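Flagellar hook-associated protein 2 (Bdellovibrio bacteriovorus, PDB 6KTY) probably caps the tip of the growing flagellar filament, promoting flagellin polymerization there and keeping exported flagellin subunits from leaking away. Local coordinates at residues 36-41 with 159-164; 64-69 with 89-94; 115-120 with 142-147; 153-158 with 170-175. All blocks are in the same frame, centred on the assembly; numbering follows the deposited sequence.

Contact 1 of 4, residues 36-41 with 159-164; sequences EVVQLA and GFEIEL
V38 and E161 lie on strands whose parts 38-41 and 161-164 run the same way, 16° apart, with the V38 and E161 CA atoms 8.3 Å apart and A41 CA 7.3 Å from L164 CA further along. Neither strand bonds to the other, because both flank strand 153-157 in an antiparallel five-stranded sheet: of the strand between them, K154 and K156 bond to 32-39 and V155 bonds to I162. On one side of that strand V38 and Q39 both face K154, a classic beta bulge in strand 32-39. The main side-chain meeting is V38 with E161, crossing at about a right angle. E161 holds CG anti to its backbone N (chi1 179°) and stays extended beyond it, which carries the carboxylate across to the valine. There OE2 lies against both methyls, 4.1 Å from V38 CG2 and 4.2 Å from V38 CG1, a loose van der Waals contact. A second acid, E36, has its OE2 6.9 Å from E161 OE2; K156 packs on both acids and probably offsets their charges, and E36 OE2 is also hydrogen-bonded to the backbone N of G186. The outer strand 160-164 meets a second subunit, where E163 N bonds to D105 OD1 of that neighbouring copy. At the far end the touch is between side chain and backbone, A41 CB lying 4.4 Å from L164 O.

Contact 2 of 4, residues 64-69 with 89-94; sequences IKFETP and KQINAA
I91, on the inward side of helix 84-94, meets F66 and I64 of strand 63-68 with a single methyl, CD1. The isoleucine contributes the largest share of the buried surface, and all three residues are buried. Its CG1 stands anti to the carbonyl carbon (chi1 -66°) and CD1 continues the chain outward with chi2 166°, so the long branch reaches from the helix toward the strand. At the tip CD1 comes to the edge of the F66 ring, near the ring plane, 4.3 Å from F66 CZ. The phenylalanine therefore offers its rim to the methyl, and no CH-pi contact over its face is made here. I64, two residues earlier on the same strand, points to the same side and meets I91 methyl to methyl, CD1 to CD1 at 4.5 Å. Both distances are generous, and the backbones stay well separated, with I64 CA 9.0 Å from I91 CA. No hydrogen bond links the segments, which makes this a purely apolar helix-on-sheet contact. Strand 63-68 is the middle strand of a three-stranded antiparallel sheet, between 71-77 and 129-136, and F66 also touches V75 of the first of these. L98 of strand 98-104 touches both F66 and I91, while A100 of that strand and L115 and V117 of strand 113-119 also pack on I91, so the helix side chain is shared between two sheets.

Contact 3 of 4, residues 115-120 with 142-147; sequences LLVSGL and MYFEES
L115 opens the contact by meeting M142 methyl to methyl, and two residues later V117 meets the ring of F144. L115 extends CD2 to within 3.8 Å of M142 CE. The two side chains cross at about a right angle. The methionine reaches that point by a bent route: CG is anti to N, but chi2 of -98° and chi3 of -92° fold the chain, bringing the terminal methyl rather than the sulfur against the leucine. L116 points away from 142-147, as expected of the alternation along an extended strand, and packs instead on F160 of the third subunit. V117 returns to the inner side, where CG2 lies 4.2 Å from F144 CE1, approaching the ring obliquely. F144 leaves the backbone to one side of the strand, and it is the ring atom CE1 that reaches the valine. Across the contact the backbones remain apart, L115 CA lying 8.5 Å from F144 CA, and no hydrogen bond joins the two segments. Strand 45-48 lies between 113-119 and 144-148 in the four-stranded antiparallel sheet; the chain turns a corner at E145, and M142 comes in from the loop before it. A46 of the intervening strand bonds to the backbone of V117, while the classic beta bulge at E145 and E146 faces M47. Beyond the pair, helix 84-94 lies on L115 and V117 through I91, and F130 of strand 129-136 packs edge-to-face with F144, joining this apolar layer to the three-stranded sheet.

Contact 4 of 4, residues 153-158 with 170-175; sequences AKVKVD and TDLVPG
L172 sets CG anti to the carbonyl carbon (chi1 -68°), directing its two methyls at V155 and V157, while V155 turns CG2 to the position between its own backbone N and carbonyl carbon (chi1 -52°), from which it faces the leucine. The resulting contact is the closer one, V155 CG2 to L172 CD1 at 3.8 Å, with the two side chains meeting at an oblique angle. The other leucine branch serves the second valine: L172 CD2 lies 4.3 Å from V157 CB and sits against that branch point and both methyls of V157, so the fork of the leucine spans residues i and i+2 of the strand. V155 and V157 point to the same face, as alternate residues do, whereas K156 between them points away. This is loop-on-sheet packing: strand 153-157 is an inner strand of the five-stranded antiparallel sheet, and 170-175 belongs to the loop joining strands 168-169 and 178-180. The backbones are nearest at L172, whose CA is 7.2 Å from V157 CA, and no hydrogen bond crosses between the segments. I162 and L178 also touch L172, while F180 packs on V155, extending the apolar layer around the leucine. The same corner borders a second subunit, where Q101 NE2 of the neighbouring copy donates to L172 O and L116 of that copy packs on V157. Just past V157, D158 OD1 forms a salt bridge with K43 NZ of that second subunit.

How the contacts relate
The four contacts fall into two clusters. Contacts 1 and 4 have centres 8 Å apart and share the five-stranded sheet, where 153-157 lies between 32-39 and 160-164; backbone bonds I162 to V155 and E36 to K156 join them. Contacts 2 and 3, centres 11 Å apart, meet where helix 84-94 packs on side chains of the three- and four-stranded sheets. The centres of contacts 1 and 2 are about 30 Å apart, on opposite sides of the chain's centre. This piece of the cap protein thus holds two separate modules, the one with contacts 2 and 3 inserted in the chain between strands of the other; contacts 1 and 4 lie where a second subunit touches the five-stranded module.

Contact 1 of 4, residues 36-41 with 159-164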
loop_
_atom_site.group_PDB
_atom_site.type_symbol
_atom_site.label_atom_id
_atom_site.label_comp_id
_atom_site.label_asym_id
_atom_site.label_seq_id
_atom_site.Cartn_x
_atom_site.Cartn_y
_atom_site.Cartn_z
ATOM N N GLU A 36 -2.616 10.207 -8.959
ATOM C CA GLU A 36 -2.384 8.804 -8.744
ATOM C C GLU A 36 -1.295 8.294 -9.699
ATOM O O GLU A 36 -1.440 8.405 -10.926
ATOM C CB GLU A 36 -3.667 8.046 -9.054
ATOM C CG GLU A 36 -3.599 6.596 -8.671
ATOM C CD GLU A 36 -4.878 5.849 -8.953
ATOM O OE1 GLU A 36 -5.942 6.483 -8.949
ATOM O OE2 GLU A 36 -4.829 4.613 -9.129
ATOM N N VAL A 37 -0.228 7.722 -9.156
ATOM C CA VAL A 37 0.783 7.084 -10.014
ATOM C C VAL A 37 0.399 5.617 -10.223
ATOM O O VAL A 37 0.540 4.790 -9.302
ATOM C CB VAL A 37 2.168 7.170 -9.415
ATOM C CG1 VAL A 37 3.199 6.601 -10.451
ATOM C CG2 VAL A 37 2.466 8.574 -9.005
ATOM N N VAL A 38 -0.137 5.304 -11.406
ATOM C CA VAL A 38 -0.607 3.954 -11.717
ATOM C C VAL A 38 0.594 3.054 -12.066
ATOM O O VAL A 38 0.718 1.976 -11.534
ATOM C CB VAL A 38 -1.688 3.943 -12.833
ATOM C CG1 VAL A 38 -2.132 2.529 -13.133
ATOM C CG2 VAL A 38 -2.928 4.769 -12.363
ATOM N N GLN A 39 1.493 3.534 -12.910
ATOM C CA GLN A 39 2.674 2.753 -13.298
ATOM C C GLN A 39 3.806 3.720 -13.548
ATOM O O GLN A 39 3.578 4.788 -14.142
ATOM C CB GLN A 39 2.280 2.008 -14.572
ATOM C CG GLN A 39 3.355 1.314 -15.322
ATOM C CD GLN A 39 2.804 0.820 -16.649
ATOM O OE1 GLN A 39 2.035 -0.136 -16.682
ATOM N NE2 GLN A 39 3.187 1.486 -17.750
ATOM N N LEU A 40 5.014 3.388 -13.107
ATOM C CA LEU A 40 6.151 4.208 -13.453
ATOM C C LEU A 40 6.447 4.041 -14.945
ATOM O O LEU A 40 6.097 3.036 -15.555
ATOM C CB LEU A 40 7.381 3.825 -12.639
ATOM C CG LEU A 40 7.297 4.071 -11.135
ATOM C CD1 LEU A 40 8.547 3.469 -10.507
ATOM C CD2 LEU A 40 7.185 5.560 -10.745
ATOM N N ALA A 41 7.081 5.036 -15.536
ATOM C CA ALA A 41 7.641 4.851 -16.878
ATOM C C ALA A 41 8.731 3.751 -16.833
ATOM O O ALA A 41 9.451 3.657 -15.851
ATOM C CB ALA A 41 8.211 6.157 -17.383
ATOM N N GLY A 159 -8.614 11.974 -11.671
ATOM C CA GLY A 159 -9.263 10.741 -12.101
ATOM C C GLY A 159 -9.093 10.337 -13.543
ATOM O O GLY A 159 -9.592 9.281 -13.915
ATOM N N PHE A 160 -8.422 11.159 -14.373
ATOM C CA PHE A 160 -8.205 10.827 -15.773
ATOM C C PHE A 160 -6.816 10.262 -15.975
ATOM O O PHE A 160 -5.821 10.924 -15.640
ATOM C CB PHE A 160 -8.339 12.047 -16.670
ATOM C CG PHE A 160 -9.677 12.676 -16.630
ATOM C CD1 PHE A 160 -10.746 12.123 -17.330
ATOM C CD2 PHE A 160 -9.881 13.820 -15.909
ATOM C CE1 PHE A 160 -11.985 12.696 -17.297
ATOM C CE2 PHE A 160 -11.145 14.422 -15.900
ATOM C CZ PHE A 160 -12.189 13.852 -16.606
ATOM N N GLU A 161 -6.739 9.067 -16.573
ATOM C CA GLU A 161 -5.452 8.415 -16.791
ATOM C C GLU A 161 -4.811 8.985 -18.061
ATOM O O GLU A 161 -5.419 8.977 -19.103
ATOM C CB GLU A 161 -5.596 6.877 -16.901
ATOM C CG GLU A 161 -4.267 6.204 -17.149
ATOM C CD GLU A 161 -4.337 4.696 -17.127
ATOM O OE1 GLU A 161 -4.099 4.098 -18.190
ATOM O OE2 GLU A 161 -4.641 4.132 -16.055
ATOM N N ILE A 162 -3.614 9.544 -17.926
ATOM C CA ILE A 162 -2.839 10.008 -19.054
ATOM C C ILE A 162 -1.466 9.351 -19.008
ATOM O O ILE A 162 -1.065 8.772 -17.976
ATOM C CB ILE A 162 -2.715 11.540 -19.075
ATOM C CG1 ILE A 162 -1.937 12.052 -17.858
ATOM C CG2 ILE A 162 -4.107 12.179 -19.151
ATOM C CD1 ILE A 162 -1.687 13.513 -17.895
ATOM N N GLU A 163 -0.768 9.411 -20.132
ATOM C CA GLU A 163 0.542 8.821 -20.250
ATOM C C GLU A 163 1.626 9.880 -20.361
ATOM O O GLU A 163 1.491 10.881 -21.109
ATOM C CB GLU A 163 0.581 7.859 -21.461
ATOM C CG GLU A 163 -0.205 6.615 -21.169
ATOM C CD GLU A 163 -0.150 5.537 -22.243
ATOM O OE1 GLU A 163 0.719 5.556 -23.133
ATOM O OE2 GLU A 163 -0.993 4.628 -22.153
ATOM N N LEU A 164 2.708 9.646 -19.632
ATOM C CA LEU A 164 3.880 10.508 -19.652
ATOM C C LEU A 164 5.129 9.692 -20.060
ATOM O O LEU A 164 5.267 8.517 -19.719
ATOM C CB LEU A 164 4.103 11.160 -18.297
ATOM C CG LEU A 164 2.883 11.843 -17.649
ATOM C CD1 LEU A 164 3.297 12.452 -16.347
ATOM C CD2 LEU A 164 2.326 12.905 -18.555
#

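Contact 2 of 4, residues 64-69 with 89-94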
loop_
_atom_site.group_PDB
_atom_site.type_symbol
_atom_site.label_atom_id
_atom_site.label_comp_id
_atom_site.label_asym_id
_atom_site.label_seq_id
_atom_site.Cartn_x
_atom_site.Cartn_y
_atom_site.Cartn_z
ATOM N N ILE A 64 26.629 -8.447 -30.490
ATOM C CA ILE A 64 25.234 -8.409 -30.058
ATOM C C ILE A 64 24.589 -7.189 -30.717
ATOM O O ILE A 64 25.153 -6.091 -30.680
ATOM C CB ILE A 64 25.095 -8.354 -28.536
ATOM C CG1 ILE A 64 25.650 -9.628 -27.899
ATOM C CG2 ILE A 64 23.647 -8.198 -28.108
ATOM C CD1 ILE A 64 25.934 -9.450 -26.425
ATOM N N LYS A 65 23.427 -7.412 -31.337
ATOM C CA LYS A 65 22.691 -6.366 -32.056
ATOM C C LYS A 65 21.628 -5.705 -31.178
ATOM O O LYS A 65 20.867 -6.364 -30.446
ATOM C CB LYS A 65 22.066 -6.988 -33.323
ATOM C CG LYS A 65 21.621 -6.024 -34.411
ATOM C CD LYS A 65 21.419 -6.779 -35.737
ATOM C CE LYS A 65 20.665 -5.953 -36.757
ATOM N NZ LYS A 65 20.105 -6.785 -37.858
ATOM N N PHE A 66 21.559 -4.381 -31.240
ATOM C CA PHE A 66 20.495 -3.646 -30.562
ATOM C C PHE A 66 19.826 -2.736 -31.580
ATOM O O PHE A 66 20.517 -2.130 -32.411
ATOM C CB PHE A 66 21.076 -2.820 -29.416
ATOM C CG PHE A 66 21.858 -3.630 -28.437
ATOM C CD1 PHE A 66 21.204 -4.452 -27.525
ATOM C CD2 PHE A 66 23.254 -3.589 -28.437
ATOM C CE1 PHE A 66 21.924 -5.220 -26.622
ATOM C CE2 PHE A 66 23.973 -4.342 -27.540
ATOM C CZ PHE A 66 23.306 -5.160 -26.620
ATOM N N GLU A 67 18.495 -2.669 -31.568
ATOM C CA GLU A 67 17.791 -1.679 -32.407
ATOM C C GLU A 67 17.360 -0.596 -31.442
ATOM O O GLU A 67 16.629 -0.875 -30.485
ATOM C CB GLU A 67 16.557 -2.227 -33.108
ATOM C CG GLU A 67 16.832 -3.373 -34.081
ATOM C CD GLU A 67 17.588 -2.946 -35.326
ATOM O OE1 GLU A 67 17.940 -1.756 -35.475
ATOM O OE2 GLU A 67 17.830 -3.819 -36.168
ATOM N N THR A 68 17.796 0.629 -31.706
ATOM C CA THR A 68 17.562 1.735 -30.791
ATOM C C THR A 68 16.948 2.923 -31.513
ATOM O O THR A 68 16.955 2.988 -32.748
ATOM C CB THR A 68 18.879 2.156 -30.105
ATOM O OG1 THR A 68 19.639 2.989 -30.996
ATOM C CG2 THR A 68 19.690 0.954 -29.781
ATOM N N PRO A 69 16.421 3.894 -30.737
ATOM C CA PRO A 69 15.898 5.110 -31.349
ATOM C C PRO A 69 16.965 5.898 -32.137
ATOM O O PRO A 69 16.617 6.724 -32.992
ATOM C CB PRO A 69 15.383 5.921 -30.149
ATOM C CG PRO A 69 15.304 4.960 -28.989
ATOM C CD PRO A 69 16.422 3.970 -29.263
ATOM N N LYS A 89 31.167 -5.183 -19.423
ATOM C CA LYS A 89 32.074 -4.028 -19.509
ATOM C C LYS A 89 32.155 -3.468 -20.955
ATOM O O LYS A 89 32.229 -2.280 -21.122
ATOM C CB LYS A 89 33.487 -4.335 -18.940
ATOM C CG LYS A 89 33.458 -4.490 -17.390
ATOM C CD LYS A 89 34.778 -4.970 -16.838
ATOM C CE LYS A 89 34.839 -4.985 -15.292
ATOM N NZ LYS A 89 33.665 -5.657 -14.594
ATOM N N GLN A 90 32.125 -4.341 -21.969
ATOM C CA GLN A 90 32.209 -3.932 -23.396
ATOM C C GLN A 90 30.916 -3.232 -23.859
ATOM O O GLN A 90 30.958 -2.272 -24.617
ATOM C CB GLN A 90 32.484 -5.152 -24.305
ATOM C CG GLN A 90 33.869 -5.801 -24.106
ATOM C CD GLN A 90 34.168 -7.010 -25.043
ATOM O OE1 GLN A 90 34.374 -6.842 -26.259
ATOM N NE2 GLN A 90 34.278 -8.216 -24.456
ATOM N N ILE A 91 29.762 -3.716 -23.399
ATOM C CA ILE A 91 28.488 -3.025 -23.669
ATOM C C ILE A 91 28.557 -1.655 -23.029
ATOM O O ILE A 91 28.293 -0.674 -23.702
ATOM C CB ILE A 91 27.231 -3.794 -23.211
ATOM C CG1 ILE A 91 27.047 -5.084 -24.029
ATOM C CG2 ILE A 91 25.984 -2.953 -23.344
ATOM C CD1 ILE A 91 26.014 -6.117 -23.430
ATOM N N ASN A 92 28.972 -1.547 -21.769
ATOM C CA ASN A 92 29.023 -0.218 -21.169
ATOM C C ASN A 92 30.036 0.690 -21.913
ATOM O O ASN A 92 29.739 1.850 -22.185
ATOM C CB ASN A 92 29.334 -0.279 -19.676
ATOM C CG ASN A 92 28.174 -0.842 -18.863
ATOM O OD1 ASN A 92 27.001 -0.678 -19.239
ATOM N ND2 ASN A 92 28.492 -1.533 -17.750
ATOM N N ALA A 93 31.203 0.152 -22.283
ATOM C CA ALA A 93 32.245 0.982 -22.910
ATOM C C ALA A 93 31.853 1.394 -24.327
ATOM O O ALA A 93 32.361 2.369 -24.829
ATOM C CB ALA A 93 33.587 0.262 -22.931
ATOM N N ALA A 94 30.958 0.648 -24.971
ATOM C CA ALA A 94 30.499 0.995 -26.313
ATOM C C ALA A 94 29.736 2.321 -26.355
ATOM O O ALA A 94 29.637 2.941 -27.409
ATOM C CB ALA A 94 29.621 -0.116 -26.855
#

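Contact 3 of 4, residues 115-120 with 142-147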
loop_
_atom_site.group_PDB
_atom_site.type_symbol
_atom_site.label_atom_id
_atom_site.label_comp_id
_atom_site.label_asym_id
_atom_site.label_seq_id
_atom_site.Cartn_x
_atom_site.Cartn_y
_atom_site.Cartn_z
ATOM N N LEU A 115 23.069 -11.569 -17.316
ATOM C CA LEU A 115 23.368 -10.250 -17.856
ATOM C C LEU A 115 22.041 -9.526 -18.028
ATOM O O LEU A 115 21.104 -10.078 -18.611
ATOM C CB LEU A 115 24.104 -10.347 -19.193
ATOM C CG LEU A 115 24.472 -9.021 -19.877
ATOM C CD1 LEU A 115 25.643 -8.337 -19.152
ATOM C CD2 LEU A 115 24.821 -9.286 -21.334
ATOM N N LEU A 116 21.955 -8.335 -17.444
ATOM C CA LEU A 116 20.803 -7.449 -17.607
ATOM C C LEU A 116 21.243 -6.249 -18.431
ATOM O O LEU A 116 22.199 -5.547 -18.055
ATOM C CB LEU A 116 20.300 -6.984 -16.231
ATOM C CG LEU A 116 19.294 -5.799 -16.183
ATOM C CD1 LEU A 116 17.961 -6.236 -16.786
ATOM C CD2 LEU A 116 19.063 -5.294 -14.737
ATOM N N VAL A 117 20.559 -5.978 -19.529
ATOM C CA VAL A 117 20.924 -4.822 -20.362
ATOM C C VAL A 117 19.661 -3.921 -20.440
ATOM O O VAL A 117 18.598 -4.388 -20.830
ATOM C CB VAL A 117 21.372 -5.280 -21.742
ATOM C CG1 VAL A 117 21.709 -4.108 -22.647
ATOM C CG2 VAL A 117 22.577 -6.268 -21.644
ATOM N N SER A 118 19.783 -2.652 -20.086
ATOM C CA SER A 118 18.631 -1.758 -20.093
ATOM C C SER A 118 18.940 -0.451 -20.825
ATOM O O SER A 118 20.077 0.019 -20.801
ATOM C CB SER A 118 18.185 -1.533 -18.669
ATOM O OG SER A 118 19.123 -0.679 -18.024
ATOM N N GLY A 119 17.936 0.107 -21.509
ATOM C CA GLY A 119 18.046 1.438 -22.104
ATOM C C GLY A 119 18.227 2.435 -20.990
ATOM O O GLY A 119 17.970 2.124 -19.825
ATOM N N LEU A 120 18.674 3.634 -21.318
ATOM C CA LEU A 120 18.845 4.674 -20.302
ATOM C C LEU A 120 17.585 5.527 -20.171
ATOM O O LEU A 120 17.443 6.240 -19.194
ATOM C CB LEU A 120 20.046 5.559 -20.625
ATOM C CG LEU A 120 21.413 4.868 -20.507
ATOM C CD1 LEU A 120 22.515 5.739 -21.132
ATOM C CD2 LEU A 120 21.719 4.570 -19.034
ATOM N N MET A 142 24.622 -17.828 -25.031
ATOM C CA MET A 142 23.981 -16.674 -24.397
ATOM C C MET A 142 22.801 -16.226 -25.209
ATOM O O MET A 142 22.905 -16.067 -26.418
ATOM C CB MET A 142 24.926 -15.466 -24.257
ATOM C CG MET A 142 24.452 -14.511 -23.198
ATOM S SD MET A 142 23.520 -13.101 -23.822
ATOM C CE MET A 142 24.932 -11.992 -23.980
ATOM N N TYR A 143 21.696 -16.004 -24.521
ATOM C CA TYR A 143 20.519 -15.486 -25.157
ATOM C C TYR A 143 19.727 -14.680 -24.146
ATOM O O TYR A 143 19.862 -14.857 -22.942
ATOM C CB TYR A 143 19.662 -16.627 -25.787
ATOM C CG TYR A 143 19.058 -17.628 -24.805
ATOM C CD1 TYR A 143 19.798 -18.709 -24.336
ATOM C CD2 TYR A 143 17.719 -17.518 -24.405
ATOM C CE1 TYR A 143 19.238 -19.632 -23.453
ATOM C CE2 TYR A 143 17.153 -18.416 -23.515
ATOM C CZ TYR A 143 17.914 -19.474 -23.056
ATOM O OH TYR A 143 17.345 -20.355 -22.189
ATOM N N PHE A 144 18.922 -13.778 -24.655
ATOM C CA PHE A 144 18.007 -12.997 -23.842
ATOM C C PHE A 144 16.732 -13.804 -23.600
ATOM O O PHE A 144 15.888 -13.896 -24.476
ATOM C CB PHE A 144 17.735 -11.655 -24.544
ATOM C CG PHE A 144 18.955 -10.741 -24.624
ATOM C CD1 PHE A 144 19.686 -10.417 -23.468
ATOM C CD2 PHE A 144 19.326 -10.150 -25.826
ATOM C CE1 PHE A 144 20.765 -9.568 -23.518
ATOM C CE2 PHE A 144 20.441 -9.303 -25.893
ATOM C CZ PHE A 144 21.162 -9.010 -24.737
ATOM N N GLU A 145 16.631 -14.418 -22.416
ATOM C CA GLU A 145 15.507 -15.296 -22.033
ATOM C C GLU A 145 14.254 -14.433 -21.848
ATOM O O GLU A 145 13.127 -14.868 -22.074
ATOM C CB GLU A 145 15.850 -16.005 -20.714
ATOM C CG GLU A 145 15.189 -17.379 -20.478
ATOM C CD GLU A 145 15.687 -18.074 -19.195
ATOM O OE1 GLU A 145 16.526 -17.505 -18.455
ATOM O OE2 GLU A 145 15.237 -19.208 -18.912
ATOM N N GLU A 146 14.464 -13.172 -21.476
ATOM C CA GLU A 146 13.354 -12.277 -21.255
ATOM C C GLU A 146 13.687 -10.881 -21.745
ATOM O O GLU A 146 14.821 -10.435 -21.606
ATOM C CB GLU A 146 13.067 -12.251 -19.749
ATOM C CG GLU A 146 11.680 -12.723 -19.321
ATOM C CD GLU A 146 11.362 -12.288 -17.899
ATOM O OE1 GLU A 146 11.961 -12.876 -16.960
ATOM O OE2 GLU A 146 10.558 -11.336 -17.724
ATOM N N SER A 147 12.717 -10.191 -22.338
ATOM C CA SER A 147 12.872 -8.758 -22.591
ATOM C C SER A 147 11.613 -7.977 -22.234
ATOM O O SER A 147 10.525 -8.562 -22.116
ATOM C CB SER A 147 13.261 -8.493 -24.038
ATOM O OG SER A 147 12.326 -9.045 -24.923
#

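Contact 4 of 4, residues 153-158 with 170-175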
loop_
_atom_site.group_PDB
_atom_site.type_symbol
_atom_site.label_atom_id
_atom_site.label_comp_id
_atom_site.label_asym_id
_atom_site.label_seq_id
_atom_site.Cartn_x
_atom_site.Cartn_y
_atom_site.Cartn_z
ATOM N N ALA A 153 4.898 6.175 -18.297
ATOM C CA ALA A 153 4.176 6.275 -17.033
ATOM C C ALA A 153 2.689 6.426 -17.288
ATOM O O ALA A 153 2.241 6.984 -18.315
ATOM C CB ALA A 153 4.664 7.423 -16.207
ATOM N N LYS A 154 1.908 5.886 -16.363
ATOM C CA LYS A 154 0.473 6.080 -16.379
ATOM C C LYS A 154 0.147 6.763 -15.078
ATOM O O LYS A 154 0.499 6.259 -14.002
ATOM C CB LYS A 154 -0.280 4.758 -16.491
ATOM C CG LYS A 154 -0.090 4.030 -17.824
ATOM C CD LYS A 154 -0.755 2.676 -17.806
ATOM C CE LYS A 154 -0.681 1.982 -19.161
ATOM N NZ LYS A 154 -1.248 0.580 -19.021
ATOM N N VAL A 155 -0.469 7.933 -15.176
ATOM C CA VAL A 155 -0.899 8.666 -14.024
ATOM C C VAL A 155 -2.309 9.171 -14.195
ATOM O O VAL A 155 -2.738 9.469 -15.301
ATOM C CB VAL A 155 0.031 9.842 -13.745
ATOM C CG1 VAL A 155 1.484 9.311 -13.690
ATOM C CG2 VAL A 155 -0.119 10.906 -14.803
ATOM N N LYS A 156 -3.017 9.312 -13.099
ATOM C CA LYS A 156 -4.323 9.913 -13.154
ATOM C C LYS A 156 -4.296 11.303 -12.547
ATOM O O LYS A 156 -3.806 11.499 -11.429
ATOM C CB LYS A 156 -5.355 9.052 -12.447
ATOM C CG LYS A 156 -5.568 7.664 -13.085
ATOM C CD LYS A 156 -6.702 6.908 -12.361
ATOM C CE LYS A 156 -7.054 5.605 -13.127
ATOM N NZ LYS A 156 -8.030 4.731 -12.430
ATOM N N VAL A 157 -4.861 12.252 -13.281
ATOM C CA VAL A 157 -4.995 13.610 -12.800
ATOM C C VAL A 157 -6.499 13.887 -12.726
ATOM O O VAL A 157 -7.228 13.706 -13.706
ATOM C CB VAL A 157 -4.213 14.610 -13.669
ATOM C CG1 VAL A 157 -4.659 14.557 -15.126
ATOM C CG2 VAL A 157 -4.312 16.017 -13.082
ATOM N N ASP A 158 -6.950 14.257 -11.529
ATOM C CA ASP A 158 -8.382 14.358 -11.208
ATOM C C ASP A 158 -9.193 13.166 -11.770
ATOM O O ASP A 158 -10.293 13.338 -12.293
ATOM C CB ASP A 158 -8.934 15.684 -11.725
ATOM C CG ASP A 158 -8.385 16.906 -10.956
ATOM O OD1 ASP A 158 -7.896 16.766 -9.799
ATOM O OD2 ASP A 158 -8.467 18.014 -11.515
ATOM N N THR A 170 6.280 18.672 -15.433
ATOM C CA THR A 170 6.056 20.084 -15.151
ATOM C C THR A 170 4.621 20.516 -15.529
ATOM O O THR A 170 4.235 21.652 -15.249
ATOM C CB THR A 170 7.073 20.956 -15.894
ATOM O OG1 THR A 170 6.919 20.773 -17.305
ATOM C CG2 THR A 170 8.505 20.574 -15.500
ATOM N N ASP A 171 3.824 19.628 -16.144
ATOM C CA ASP A 171 2.458 20.003 -16.623
ATOM C C ASP A 171 1.274 19.705 -15.691
ATOM O O ASP A 171 0.223 20.352 -15.786
ATOM C CB ASP A 171 2.140 19.339 -17.963
ATOM C CG ASP A 171 3.053 19.787 -19.055
ATOM O OD1 ASP A 171 3.178 21.012 -19.297
ATOM O OD2 ASP A 171 3.645 18.900 -19.681
ATOM N N LEU A 172 1.414 18.718 -14.828
ATOM C CA LEU A 172 0.284 18.288 -13.988
ATOM C C LEU A 172 -0.093 19.272 -12.895
ATOM O O LEU A 172 -1.276 19.467 -12.602
ATOM C CB LEU A 172 0.584 16.927 -13.395
ATOM C CG LEU A 172 0.609 15.883 -14.498
ATOM C CD1 LEU A 172 0.616 14.503 -13.953
ATOM C CD2 LEU A 172 -0.633 16.137 -15.391
ATOM N N VAL A 173 0.922 19.872 -12.285
ATOM C CA VAL A 173 0.740 20.884 -11.266
ATOM C C VAL A 173 1.520 22.056 -11.812
ATOM O O VAL A 173 2.750 22.028 -11.797
ATOM C CB VAL A 173 1.286 20.432 -9.890
ATOM C CG1 VAL A 173 1.180 21.578 -8.859
ATOM C CG2 VAL A 173 0.533 19.196 -9.412
ATOM N N PRO A 174 0.811 23.052 -12.372
ATOM C CA PRO A 174 1.499 24.170 -13.019
ATOM C C PRO A 174 2.396 24.924 -12.046
ATOM O O PRO A 174 1.940 25.315 -10.963
ATOM C CB PRO A 174 0.343 25.066 -13.502
ATOM C CG PRO A 174 -0.792 24.128 -13.697
ATOM C CD PRO A 174 -0.653 23.127 -12.571
ATOM N N GLY A 175 3.659 25.112 -12.424
ATOM C CA GLY A 175 4.615 25.839 -11.587
ATOM C C GLY A 175 5.452 24.929 -10.704
ATOM O O GLY A 175 6.310 25.405 -9.949
#